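Local coordinates for protein gamma-glutamylcyclotransferase (Homo sapiens, PDB 3CRY) that catalyses the release of 5-oxoproline from gamma-glutamyl dipeptides as a homodimer, and may contribute to glutathione homeostasis, at residues A[23-27]-A[28-32]; A[150-153]-A[154-158]; A[166-169]-A[170-174]. The protein carries 1 engineered substitution. All blocks are in the same frame, centred on the assembly; numbering follows the deposited sequence.

Interaction 1 (A[23-27]-A[28-32]); sequences GSNLL and TERIH. With ACT (acetate ion), chain C.
The loop after strand 16-21, whose G23 and S24 probably help bind substrate, runs straight into the first turn of helix 28-34, and S24, N25 and L27 touch R30 and I31 across that junction. L27 holds the N-cap position, but by its backbone: L27 O receives I31 N at 3.0 Å and 170°, the first i to i+4 bond of the helix, and a weak bond from R30 N. Just upstream, L26 N to G23 O and L27 N to S24 O close the 3-10 turn 24-26. R30 lays its aliphatic stem over that turn, CG lying 3.4 Å from S24 O; its CG is anti to the backbone N (chi1 173°), and in the modelled conformer, one of two, a bend at chi2 (60°) carries the guanidinium past S24 OG. The N25 and I31 side chains cross at about a right angle, N25 OD1 standing 3.5 Å from I31 CA, while ND2 bonds to Y19 OH. Near the start of the loop two donors of S24 grip one oxygen of an acetate, probably from the crystallisation liquor: S24 N lies 3.0 Å and S24 OG 2.9 Å from ACT O. Y139 OH also bonds to this acetate, so an anion occupies a place lined by residues inferred to bind substrate. N25 touches Q98, the engineered position of the catalytic proton acceptor. S24 and L27 pack on I142 of helix 137-149, I31 and T28 meet W84 of strand 77-87, and I179 of helix 174-181 lies against L27 and E29.

Interaction 2 (A[150-153]-A[154-158]); sequences NGLP and LEYQE
Between L152 and Q157 the backbone turns from an extended pair, L152 and P153, into helix 154-161, whose first i to i+4 bond runs from Q157 N to P153 O at 3.0 Å. Q157 then adds a second tie with its side chain. Its CG is anti to the carbonyl carbon, beside the backbone N (chi1 -67°), which sends the extended chain back toward L152 and brings NE2 within 2.9 Å of L152 O. The N-H points almost straight at the oxygen (167°), and L152 O lies nearly in the plane of the Q157 amide, although the donor is tilted out of the L152 carbonyl plane. Main-chain and side-chain nitrogens of one residue therefore hold two successive carbonyls, and the NE2 bond, lying close to the amide plane, should restrain the rotation of that amide. On the way, Q157 CG passes 3.6 Å from P153 O. The join is a short loop between two helices: G151, with positive phi, is the C-prime residue of the Schellman motif that ends helix 137-149, and P153 is the N-cap residue of the next helix. Apolar contact accompanies these bonds. L152 and Y156 run alongside each other in the same direction, and L152 CD2 approaches the ring obliquely, 3.8 Å from Y156 CD2. The Y156 ring is carried there with CG anti to the backbone N (chi1 -172°), and it also meets W80. P153 CB makes a looser contact with Y156 CB at 4.5 Å. L152 also rests on V82 and V43 of the larger antiparallel sheet, while Q157 touches A147 and K148 of helix 137-149.

Interaction 3 (A[166-169]-A[170-174]); sequences NDYT and GKVSE
Y168 reaches forward along its own loop to G170, K171 and V172, and its ring carries the contact. From CB the side chain sets out with CG anti to the backbone N (chi1 -173°), which lays the ring beneath the peptide that follows. G170 N sits 3.5 Å above the plane, over the centre of the ring, with Y168 CD2 3.7 Å from it, and G170 CA makes a CH-pi contact with that face, 3.9 Å from the Y168 centroid and 29° off the normal. Farther out, CE2 comes 3.4 Å from K171 O and meets the methyl CG1 of V172 at 3.8 Å, an apolar contact near the ring plane. CZ follows, 3.3 Å from K171 O. The phenol oxygen ends the path: Y168 OH donates to K171 O, which lies at the ring edge and in its plane. The 2.4 Å separating OH from K171 O is very short for a hydrogen bond, so the exact length deserves caution. G170 thus covers the face, while K171 O and V172 CG1 both lie at the edge. At the root, N166 OD1 accepts from Y168 N at 2.8 Å, an Asx turn that steadies the backbone from which the ring departs. This surface loop links helix 154-161 to helix 174-181, which begins after the N-cap residue S173, whose OG bonds to I176 N. H65 stacks on the Y168 ring, and Y168 and V172 both touch Q138 at the start of helix 137-149.

The three contacts are local ones along a single chain, graded by depth. Interactions 1 and 2 are both partly buried, 1 the nearer to the chain centre, and interaction 3 lies on the surface. Interactions 1 and 2 touch: N150 ND2 probably bonds to both L26 O and T28 OG1, joining the end of helix 137-149 to the start of helix 28-34, T28 OG1 also bonds to E149, and L26 packs against L152. Interaction 3 touches neither, its nearest atoms lying about 6 Å from interaction 1. Both helix starts rely on main-chain bonds, supplemented by a glutamine amide in interaction 2, whereas interaction 3 depends on an aromatic ring and its hydroxyl. Helix 137-149 borders all three.

Interaction 1 (A[23-27]-A[28-32])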
ATOM      1  N   GLY A  23      -4.271  11.584  -9.292  1.00  7.08           N
ATOM      2  CA  GLY A  23      -5.167  11.230 -10.404  1.00  7.20           C
ATOM      3  C   GLY A  23      -6.244  12.292 -10.582  1.00  6.74           C
ATOM      4  O   GLY A  23      -5.922  13.490 -10.569  1.00  5.64           O
ATOM      5  N   SER A  24      -7.513  11.879 -10.722  1.00  6.61           N
ATOM      6  CA  SER A  24      -8.592  12.851 -11.030  1.00  6.34           C
ATOM      7  C   SER A  24      -8.835  13.797  -9.860  1.00  6.17           C
ATOM      8  O   SER A  24      -9.411  14.877 -10.054  1.00  6.10           O
ATOM      9  CB  SER A  24      -9.903  12.153 -11.429  1.00  7.79           C
ATOM     10  OG  SER A  24     -10.358  11.346 -10.357  1.00  8.08           O
ATOM     11  N   ASN A  25      -8.409  13.397  -8.656  1.00  5.68           N
ATOM     12  CA  ASN A  25      -8.484  14.319  -7.503  1.00  5.65           C
ATOM     13  C   ASN A  25      -7.457  15.481  -7.529  1.00  6.15           C
ATOM     14  O   ASN A  25      -7.432  16.305  -6.616  1.00  6.58           O
ATOM     15  CB  ASN A  25      -8.460  13.568  -6.156  1.00  5.59           C
ATOM     16  CG  ASN A  25      -9.801  12.883  -5.831  1.00  7.39           C
ATOM     17  OD1 ASN A  25     -10.874  13.270  -6.332  1.00  8.71           O
ATOM     18  ND2 ASN A  25      -9.737  11.866  -4.982  1.00  9.44           N
ATOM     19  N   LEU A  26      -6.632  15.551  -8.577  1.00  6.41           N
ATOM     20  CA  LEU A  26      -5.854  16.764  -8.847  1.00  5.87           C
ATOM     21  C   LEU A  26      -6.749  17.975  -9.150  1.00  6.64           C
ATOM     22  O   LEU A  26      -6.325  19.121  -8.928  1.00  7.65           O
ATOM     23  CB  LEU A  26      -4.923  16.556 -10.051  1.00  6.20           C
ATOM     24  CG  LEU A  26      -3.733  15.626  -9.851  1.00  6.16           C
ATOM     25  CD1 LEU A  26      -3.038  15.404 -11.211  1.00  7.08           C
ATOM     26  CD2 LEU A  26      -2.751  16.179  -8.790  1.00  5.36           C
ATOM     27  N   LEU A  27      -7.961  17.726  -9.666  1.00  6.16           N
ATOM     28  CA  LEU A  27      -8.870  18.810 -10.067  1.00  6.06           C
ATOM     29  C   LEU A  27      -9.816  19.205  -8.929  1.00  6.69           C
ATOM     30  O   LEU A  27     -10.538  18.373  -8.386  1.00  7.40           O
ATOM     31  CB  LEU A  27      -9.685  18.413 -11.305  1.00  6.50           C
ATOM     32  CG  LEU A  27     -10.528  19.559 -11.882  1.00  6.75           C
ATOM     33  CD1 LEU A  27      -9.643  20.678 -12.469  1.00  8.28           C
ATOM     34  CD2 LEU A  27     -11.489  19.003 -12.929  1.00  8.74           C
ATOM     35  N   THR A  28      -9.807  20.486  -8.584  1.00  7.44           N
ATOM     36  CA  THR A  28     -10.578  20.964  -7.416  1.00  7.92           C
ATOM     37  C   THR A  28     -12.073  20.649  -7.548  1.00  8.28           C
ATOM     38  O   THR A  28     -12.696  20.159  -6.588  1.00  9.03           O
ATOM     39  CB  THR A  28     -10.326  22.461  -7.198  1.00  8.44           C
ATOM     40  OG1 THR A  28      -8.920  22.661  -7.091  1.00  9.61           O
ATOM     41  CG2 THR A  28     -10.993  22.964  -5.927  1.00  8.52           C
ATOM     42  N   GLU A  29     -12.663  20.915  -8.715  1.00  8.87           N
ATOM     43  CA  GLU A  29     -14.088  20.623  -8.893  0.70  9.95           C
ATOM     44  C   GLU A  29     -14.421  19.130  -8.807  1.00  9.33           C
ATOM     45  O   GLU A  29     -15.512  18.761  -8.359  1.00 11.52           O
ATOM     46  CB  GLU A  29     -14.658  21.227 -10.179  0.70  9.95           C
ATOM     47  CG  GLU A  29     -16.189  21.392 -10.088  0.70 11.37           C
ATOM     48  CD  GLU A  29     -16.835  21.931 -11.355  0.70 12.32           C
ATOM     49  OE1 GLU A  29     -16.104  22.340 -12.275  0.70 14.90           O
ATOM     50  OE2 GLU A  29     -18.091  21.930 -11.437  0.70 15.65           O
ATOM     51  N   ARG A  30     -13.474  18.279  -9.197  1.00  8.73           N
ATOM     52  CA  ARG A  30     -13.679  16.844  -9.111  0.60  8.44           C
ATOM     53  C   ARG A  30     -13.635  16.377  -7.666  1.00  7.85           C
ATOM     54  O   ARG A  30     -14.551  15.681  -7.230  1.00  7.58           O
ATOM     55  CB  ARG A  30     -12.685  16.042  -9.961  0.60  8.94           C
ATOM     56  CG  ARG A  30     -12.779  14.517  -9.758  0.60 11.63           C
ATOM     57  CD  ARG A  30     -14.141  13.929 -10.105  0.60 15.03           C
ATOM     58  NE  ARG A  30     -14.207  12.534  -9.654  0.60 18.26           N
ATOM     59  CZ  ARG A  30     -15.155  11.668  -9.993  0.60 19.49           C
ATOM     60  NH1 ARG A  30     -16.149  12.032 -10.792  0.60 19.80           N
ATOM     61  NH2 ARG A  30     -15.099  10.431  -9.533  0.60 19.84           N
ATOM     62  N   ILE A  31     -12.582  16.741  -6.926  1.00  7.21           N
ATOM     63  CA  ILE A  31     -12.499  16.268  -5.534  1.00  7.62           C
ATOM     64  C   ILE A  31     -13.677  16.802  -4.694  1.00  7.85           C
ATOM     65  O   ILE A  31     -14.162  16.122  -3.795  1.00  7.96           O
ATOM     66  CB  ILE A  31     -11.138  16.589  -4.832  1.00  7.61           C
ATOM     67  CG1 ILE A  31     -10.983  15.777  -3.522  1.00  7.05           C
ATOM     68  CG2 ILE A  31     -10.929  18.092  -4.657  1.00  8.57           C
ATOM     69  CD1 ILE A  31      -9.592  15.918  -2.829  1.00  7.46           C
ATOM     70  N   HIS A  32     -14.124  18.018  -5.001  1.00  7.98           N
ATOM     71  CA  HIS A  32     -15.238  18.623  -4.247  1.00  8.51           C
ATOM     72  C   HIS A  32     -16.603  17.978  -4.459  1.00  9.73           C
ATOM     73  O   HIS A  32     -17.520  18.176  -3.632  1.00 10.18           O
ATOM     74  CB  HIS A  32     -15.287  20.126  -4.523  1.00  9.21           C
ATOM     75  CG  HIS A  32     -14.297  20.903  -3.711  1.00  8.29           C
ATOM     76  ND1 HIS A  32     -13.998  22.227  -3.963  1.00  9.15           N
ATOM     77  CD2 HIS A  32     -13.558  20.551  -2.618  1.00 10.26           C
ATOM     78  CE1 HIS A  32     -13.136  22.665  -3.057  1.00 10.36           C
ATOM     79  NE2 HIS A  32     -12.862  21.670  -2.219  1.00  8.35           N
TER
HETATM   80  C   ACT C 189      -8.824   8.537  -8.898  1.00 25.11           C
HETATM   81  O   ACT C 189      -8.516   9.137  -9.960  1.00 23.42           O
HETATM   82  OXT ACT C 189      -8.714   9.209  -7.834  1.00 25.85           O
HETATM   83  CH3 ACT C 189      -9.294   7.102  -8.872  1.00 24.41           C

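Interaction 2 (A[150-153]-A[154-158])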
ATOM      1  N   ASN A 150      -3.764  23.576 -10.386  1.00  9.52           N
ATOM      2  CA  ASN A 150      -3.130  23.559  -9.075  1.00 10.34           C
ATOM      3  C   ASN A 150      -1.607  23.726  -9.081  1.00 10.86           C
ATOM      4  O   ASN A 150      -0.954  23.531  -8.065  1.00 11.74           O
ATOM      5  CB  ASN A 150      -3.639  22.355  -8.254  1.00 10.93           C
ATOM      6  CG  ASN A 150      -5.045  22.582  -7.708  1.00 11.09           C
ATOM      7  OD1 ASN A 150      -5.364  23.658  -7.180  1.00 13.13           O
ATOM      8  ND2 ASN A 150      -5.909  21.585  -7.858  1.00 10.96           N
ATOM      9  N   GLY A 151      -1.051  24.087 -10.234  1.00 10.14           N
ATOM     10  CA  GLY A 151       0.353  24.509 -10.325  1.00 11.11           C
ATOM     11  C   GLY A 151       1.413  23.419 -10.217  1.00 10.49           C
ATOM     12  O   GLY A 151       2.480  23.662  -9.649  1.00 11.23           O
ATOM     13  N   LEU A 152       1.156  22.221 -10.759  1.00  9.29           N
ATOM     14  CA  LEU A 152       2.234  21.214 -10.813  1.00  9.75           C
ATOM     15  C   LEU A 152       3.332  21.715 -11.774  1.00  9.81           C
ATOM     16  O   LEU A 152       3.046  22.514 -12.672  1.00  9.54           O
ATOM     17  CB  LEU A 152       1.687  19.847 -11.251  1.00  8.52           C
ATOM     18  CG  LEU A 152       1.150  18.924 -10.152  1.00 10.85           C
ATOM     19  CD1 LEU A 152       0.138  19.543  -9.242  1.00 15.17           C
ATOM     20  CD2 LEU A 152       0.622  17.644 -10.764  1.00  9.31           C
ATOM     21  N   PRO A 153       4.596  21.273 -11.577  1.00 10.28           N
ATOM     22  CA  PRO A 153       5.678  21.751 -12.461  1.00 10.42           C
ATOM     23  C   PRO A 153       5.364  21.562 -13.947  1.00 11.63           C
ATOM     24  O   PRO A 153       4.793  20.542 -14.350  1.00 10.65           O
ATOM     25  CB  PRO A 153       6.900  20.922 -12.006  1.00 10.38           C
ATOM     26  CG  PRO A 153       6.606  20.679 -10.520  1.00 10.59           C
ATOM     27  CD  PRO A 153       5.110  20.352 -10.544  1.00  9.95           C
ATOM     28  N   LEU A 154       5.723  22.551 -14.766  1.00 12.46           N
ATOM     29  CA  LEU A 154       5.312  22.514 -16.167  1.00 13.49           C
ATOM     30  C   LEU A 154       5.867  21.294 -16.891  1.00 13.54           C
ATOM     31  O   LEU A 154       5.213  20.758 -17.790  1.00 13.00           O
ATOM     32  CB  LEU A 154       5.673  23.831 -16.899  1.00 14.56           C
ATOM     33  CG  LEU A 154       5.068  25.120 -16.297  1.00 17.43           C
ATOM     34  CD1 LEU A 154       5.927  26.325 -16.636  1.00 20.77           C
ATOM     35  CD2 LEU A 154       3.617  25.379 -16.730  1.00 20.13           C
ATOM     36  N   GLU A 155       7.061  20.838 -16.509  1.00 13.28           N
ATOM     37  CA  GLU A 155       7.609  19.657 -17.159  0.50 13.31           C
ATOM     38  C   GLU A 155       6.859  18.381 -16.771  1.00 12.50           C
ATOM     39  O   GLU A 155       6.732  17.458 -17.586  1.00 12.13           O
ATOM     40  CB  GLU A 155       9.115  19.511 -16.957  0.50 14.42           C
ATOM     41  CG  GLU A 155       9.724  18.395 -17.812  0.50 16.19           C
ATOM     42  CD  GLU A 155       9.038  18.187 -19.182  0.50 19.46           C
ATOM     43  OE1 GLU A 155       8.584  17.041 -19.437  0.50 17.80           O
ATOM     44  OE2 GLU A 155       8.963  19.145 -20.007  0.50 19.91           O
ATOM     45  N   TYR A 156       6.322  18.337 -15.549  1.00 11.17           N
ATOM     46  CA  TYR A 156       5.467  17.206 -15.185  1.00  9.52           C
ATOM     47  C   TYR A 156       4.148  17.271 -15.953  1.00  9.36           C
ATOM     48  O   TYR A 156       3.632  16.245 -16.390  1.00  9.25           O
ATOM     49  CB  TYR A 156       5.242  17.118 -13.671  1.00  9.23           C
ATOM     50  CG  TYR A 156       4.530  15.844 -13.256  1.00  9.24           C
ATOM     51  CD1 TYR A 156       5.233  14.628 -13.144  1.00  9.40           C
ATOM     52  CD2 TYR A 156       3.160  15.846 -12.978  1.00  8.26           C
ATOM     53  CE1 TYR A 156       4.604  13.466 -12.777  1.00  7.69           C
ATOM     54  CE2 TYR A 156       2.503  14.672 -12.601  1.00  6.93           C
ATOM     55  CZ  TYR A 156       3.241  13.476 -12.494  1.00  8.36           C
ATOM     56  OH  TYR A 156       2.634  12.295 -12.144  1.00  9.41           O
ATOM     57  N   GLN A 157       3.590  18.477 -16.113  1.00  9.12           N
ATOM     58  CA  GLN A 157       2.413  18.650 -16.949  1.00  9.45           C
ATOM     59  C   GLN A 157       2.620  18.130 -18.388  1.00 10.14           C
ATOM     60  O   GLN A 157       1.712  17.525 -18.955  1.00  9.35           O
ATOM     61  CB  GLN A 157       1.989  20.117 -16.974  1.00  8.93           C
ATOM     62  CG  GLN A 157       1.479  20.619 -15.625  1.00  9.45           C
ATOM     63  CD  GLN A 157       0.823  21.983 -15.745  1.00 10.61           C
ATOM     64  OE1 GLN A 157      -0.045  22.216 -16.616  1.00 10.15           O
ATOM     65  NE2 GLN A 157       1.240  22.903 -14.881  1.00 10.38           N
ATOM     66  N   GLU A 158       3.815  18.347 -18.953  1.00 10.60           N
ATOM     67  CA  GLU A 158       4.138  17.800 -20.274  1.00 11.18           C
ATOM     68  C   GLU A 158       4.128  16.266 -20.303  1.00 10.78           C
ATOM     69  O   GLU A 158       3.637  15.659 -21.256  1.00 10.70           O
ATOM     70  CB  GLU A 158       5.480  18.372 -20.781  1.00 11.61           C
ATOM     71  CG  GLU A 158       5.381  19.849 -21.179  1.00 14.44           C
ATOM     72  CD  GLU A 158       4.315  20.110 -22.231  1.00 18.98           C
ATOM     73  OE1 GLU A 158       4.364  19.470 -23.313  1.00 22.89           O
ATOM     74  OE2 GLU A 158       3.413  20.938 -21.966  1.00 20.76           O
TER

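Interaction 3 (A[166-169]-A[170-174])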
ATOM      1  N   ASN A 166      -6.924   5.673 -24.360  1.00  9.26           N
ATOM      2  CA  ASN A 166      -7.635   4.729 -25.200  1.00  9.51           C
ATOM      3  C   ASN A 166      -8.518   5.479 -26.210  1.00 10.39           C
ATOM      4  O   ASN A 166      -8.456   6.698 -26.306  1.00 10.12           O
ATOM      5  CB  ASN A 166      -8.418   3.700 -24.371  1.00  9.52           C
ATOM      6  CG  ASN A 166      -9.631   4.283 -23.640  1.00  8.78           C
ATOM      7  OD1 ASN A 166     -10.197   5.316 -24.008  1.00  9.30           O
ATOM      8  ND2 ASN A 166     -10.042   3.593 -22.603  1.00  9.99           N
ATOM      9  N   ASP A 167      -9.343   4.750 -26.948  1.00 12.15           N
ATOM     10  CA  ASP A 167     -10.191   5.385 -27.969  1.00 13.34           C
ATOM     11  C   ASP A 167     -11.668   5.505 -27.549  1.00 13.64           C
ATOM     12  O   ASP A 167     -12.583   5.503 -28.403  1.00 14.11           O
ATOM     13  CB  ASP A 167     -10.034   4.639 -29.315  1.00 14.99           C
ATOM     14  CG  ASP A 167     -10.602   3.234 -29.263  1.00 15.91           C
ATOM     15  OD1 ASP A 167     -10.913   2.766 -28.144  1.00 17.05           O
ATOM     16  OD2 ASP A 167     -10.751   2.591 -30.342  1.00 20.84           O
ATOM     17  N   TYR A 168     -11.930   5.632 -26.240  1.00 12.74           N
ATOM     18  CA  TYR A 168     -13.304   5.820 -25.772  1.00 10.99           C
ATOM     19  C   TYR A 168     -13.878   7.182 -26.167  1.00 10.92           C
ATOM     20  O   TYR A 168     -13.426   8.222 -25.680  1.00 10.12           O
ATOM     21  CB  TYR A 168     -13.436   5.641 -24.243  1.00 11.10           C
ATOM     22  CG  TYR A 168     -14.878   5.669 -23.800  1.00 11.51           C
ATOM     23  CD1 TYR A 168     -15.709   4.549 -23.992  1.00 10.57           C
ATOM     24  CD2 TYR A 168     -15.431   6.812 -23.206  1.00 10.26           C
ATOM     25  CE1 TYR A 168     -17.054   4.577 -23.611  1.00 11.40           C
ATOM     26  CE2 TYR A 168     -16.760   6.847 -22.815  1.00 10.57           C
ATOM     27  CZ  TYR A 168     -17.574   5.737 -23.018  1.00 11.44           C
ATOM     28  OH  TYR A 168     -18.895   5.787 -22.628  1.00 12.60           O
ATOM     29  N   THR A 169     -14.900   7.180 -27.013  1.00  9.24           N
ATOM     30  CA  THR A 169     -15.544   8.433 -27.421  1.00 10.76           C
ATOM     31  C   THR A 169     -17.053   8.372 -27.146  1.00 11.23           C
ATOM     32  O   THR A 169     -17.844   9.143 -27.717  1.00 12.21           O
ATOM     33  CB  THR A 169     -15.282   8.732 -28.918  1.00 10.63           C
ATOM     34  OG1 THR A 169     -15.777   7.632 -29.706  1.00  9.50           O
ATOM     35  CG2 THR A 169     -13.798   8.891 -29.191  1.00 12.05           C
ATOM     36  N   GLY A 170     -17.440   7.433 -26.280  1.00 12.51           N
ATOM     37  CA  GLY A 170     -18.828   7.275 -25.888  1.00 14.50           C
ATOM     38  C   GLY A 170     -19.262   8.333 -24.889  1.00 16.61           C
ATOM     39  O   GLY A 170     -18.516   9.267 -24.583  1.00 15.91           O
ATOM     40  N   LYS A 171     -20.490   8.162 -24.401  1.00 18.86           N
ATOM     41  CA  LYS A 171     -21.074   8.947 -23.313  1.00 21.10           C
ATOM     42  C   LYS A 171     -20.273   8.862 -22.005  1.00 21.80           C
ATOM     43  O   LYS A 171     -19.819   7.788 -21.628  1.00 22.16           O
ATOM     44  CB  LYS A 171     -22.474   8.374 -23.038  1.00 21.55           C
ATOM     45  CG  LYS A 171     -23.608   9.016 -23.803  1.00 24.05           C
ATOM     46  CD  LYS A 171     -24.549   9.694 -22.825  1.00 27.28           C
ATOM     47  CE  LYS A 171     -24.721  11.165 -23.161  1.00 30.33           C
ATOM     48  NZ  LYS A 171     -25.246  11.921 -21.998  1.00 31.25           N
ATOM     49  N   VAL A 172     -20.112   9.986 -21.303  1.00 23.31           N
ATOM     50  CA  VAL A 172     -19.758   9.932 -19.865  1.00 23.66           C
ATOM     51  C   VAL A 172     -20.829  10.631 -19.018  1.00 23.38           C
ATOM     52  O   VAL A 172     -21.733  11.245 -19.573  1.00 23.43           O
ATOM     53  CB  VAL A 172     -18.328  10.446 -19.530  1.00 24.05           C
ATOM     54  CG1 VAL A 172     -17.257   9.661 -20.325  1.00 24.18           C
ATOM     55  CG2 VAL A 172     -18.198  11.955 -19.738  1.00 24.73           C
ATOM     56  N   SER A 173     -20.736  10.523 -17.693  1.00 24.13           N
ATOM     57  CA  SER A 173     -21.706  11.183 -16.798  1.00 24.39           C
ATOM     58  C   SER A 173     -21.823  12.682 -17.092  1.00 24.93           C
ATOM     59  O   SER A 173     -20.825  13.328 -17.411  1.00 24.37           O
ATOM     60  CB  SER A 173     -21.311  10.994 -15.330  1.00 24.91           C
ATOM     61  OG  SER A 173     -20.343  11.956 -14.953  1.00 24.44           O
ATOM     62  N   GLU A 174     -23.046  13.218 -16.976  1.00 25.68           N
ATOM     63  CA  GLU A 174     -23.294  14.650 -17.188  0.50 26.30           C
ATOM     64  C   GLU A 174     -22.344  15.520 -16.373  1.00 26.50           C
ATOM     65  O   GLU A 174     -21.840  16.535 -16.868  1.00 26.85           O
ATOM     66  CB  GLU A 174     -24.733  15.013 -16.835  0.50 26.11           C
ATOM     67  CG  GLU A 174     -25.718  14.809 -17.955  0.50 27.19           C
ATOM     68  CD  GLU A 174     -27.034  15.517 -17.689  0.50 27.73           C
ATOM     69  OE1 GLU A 174     -27.779  15.081 -16.783  0.50 28.74           O
ATOM     70  OE2 GLU A 174     -27.319  16.513 -18.386  0.50 27.90           O
TER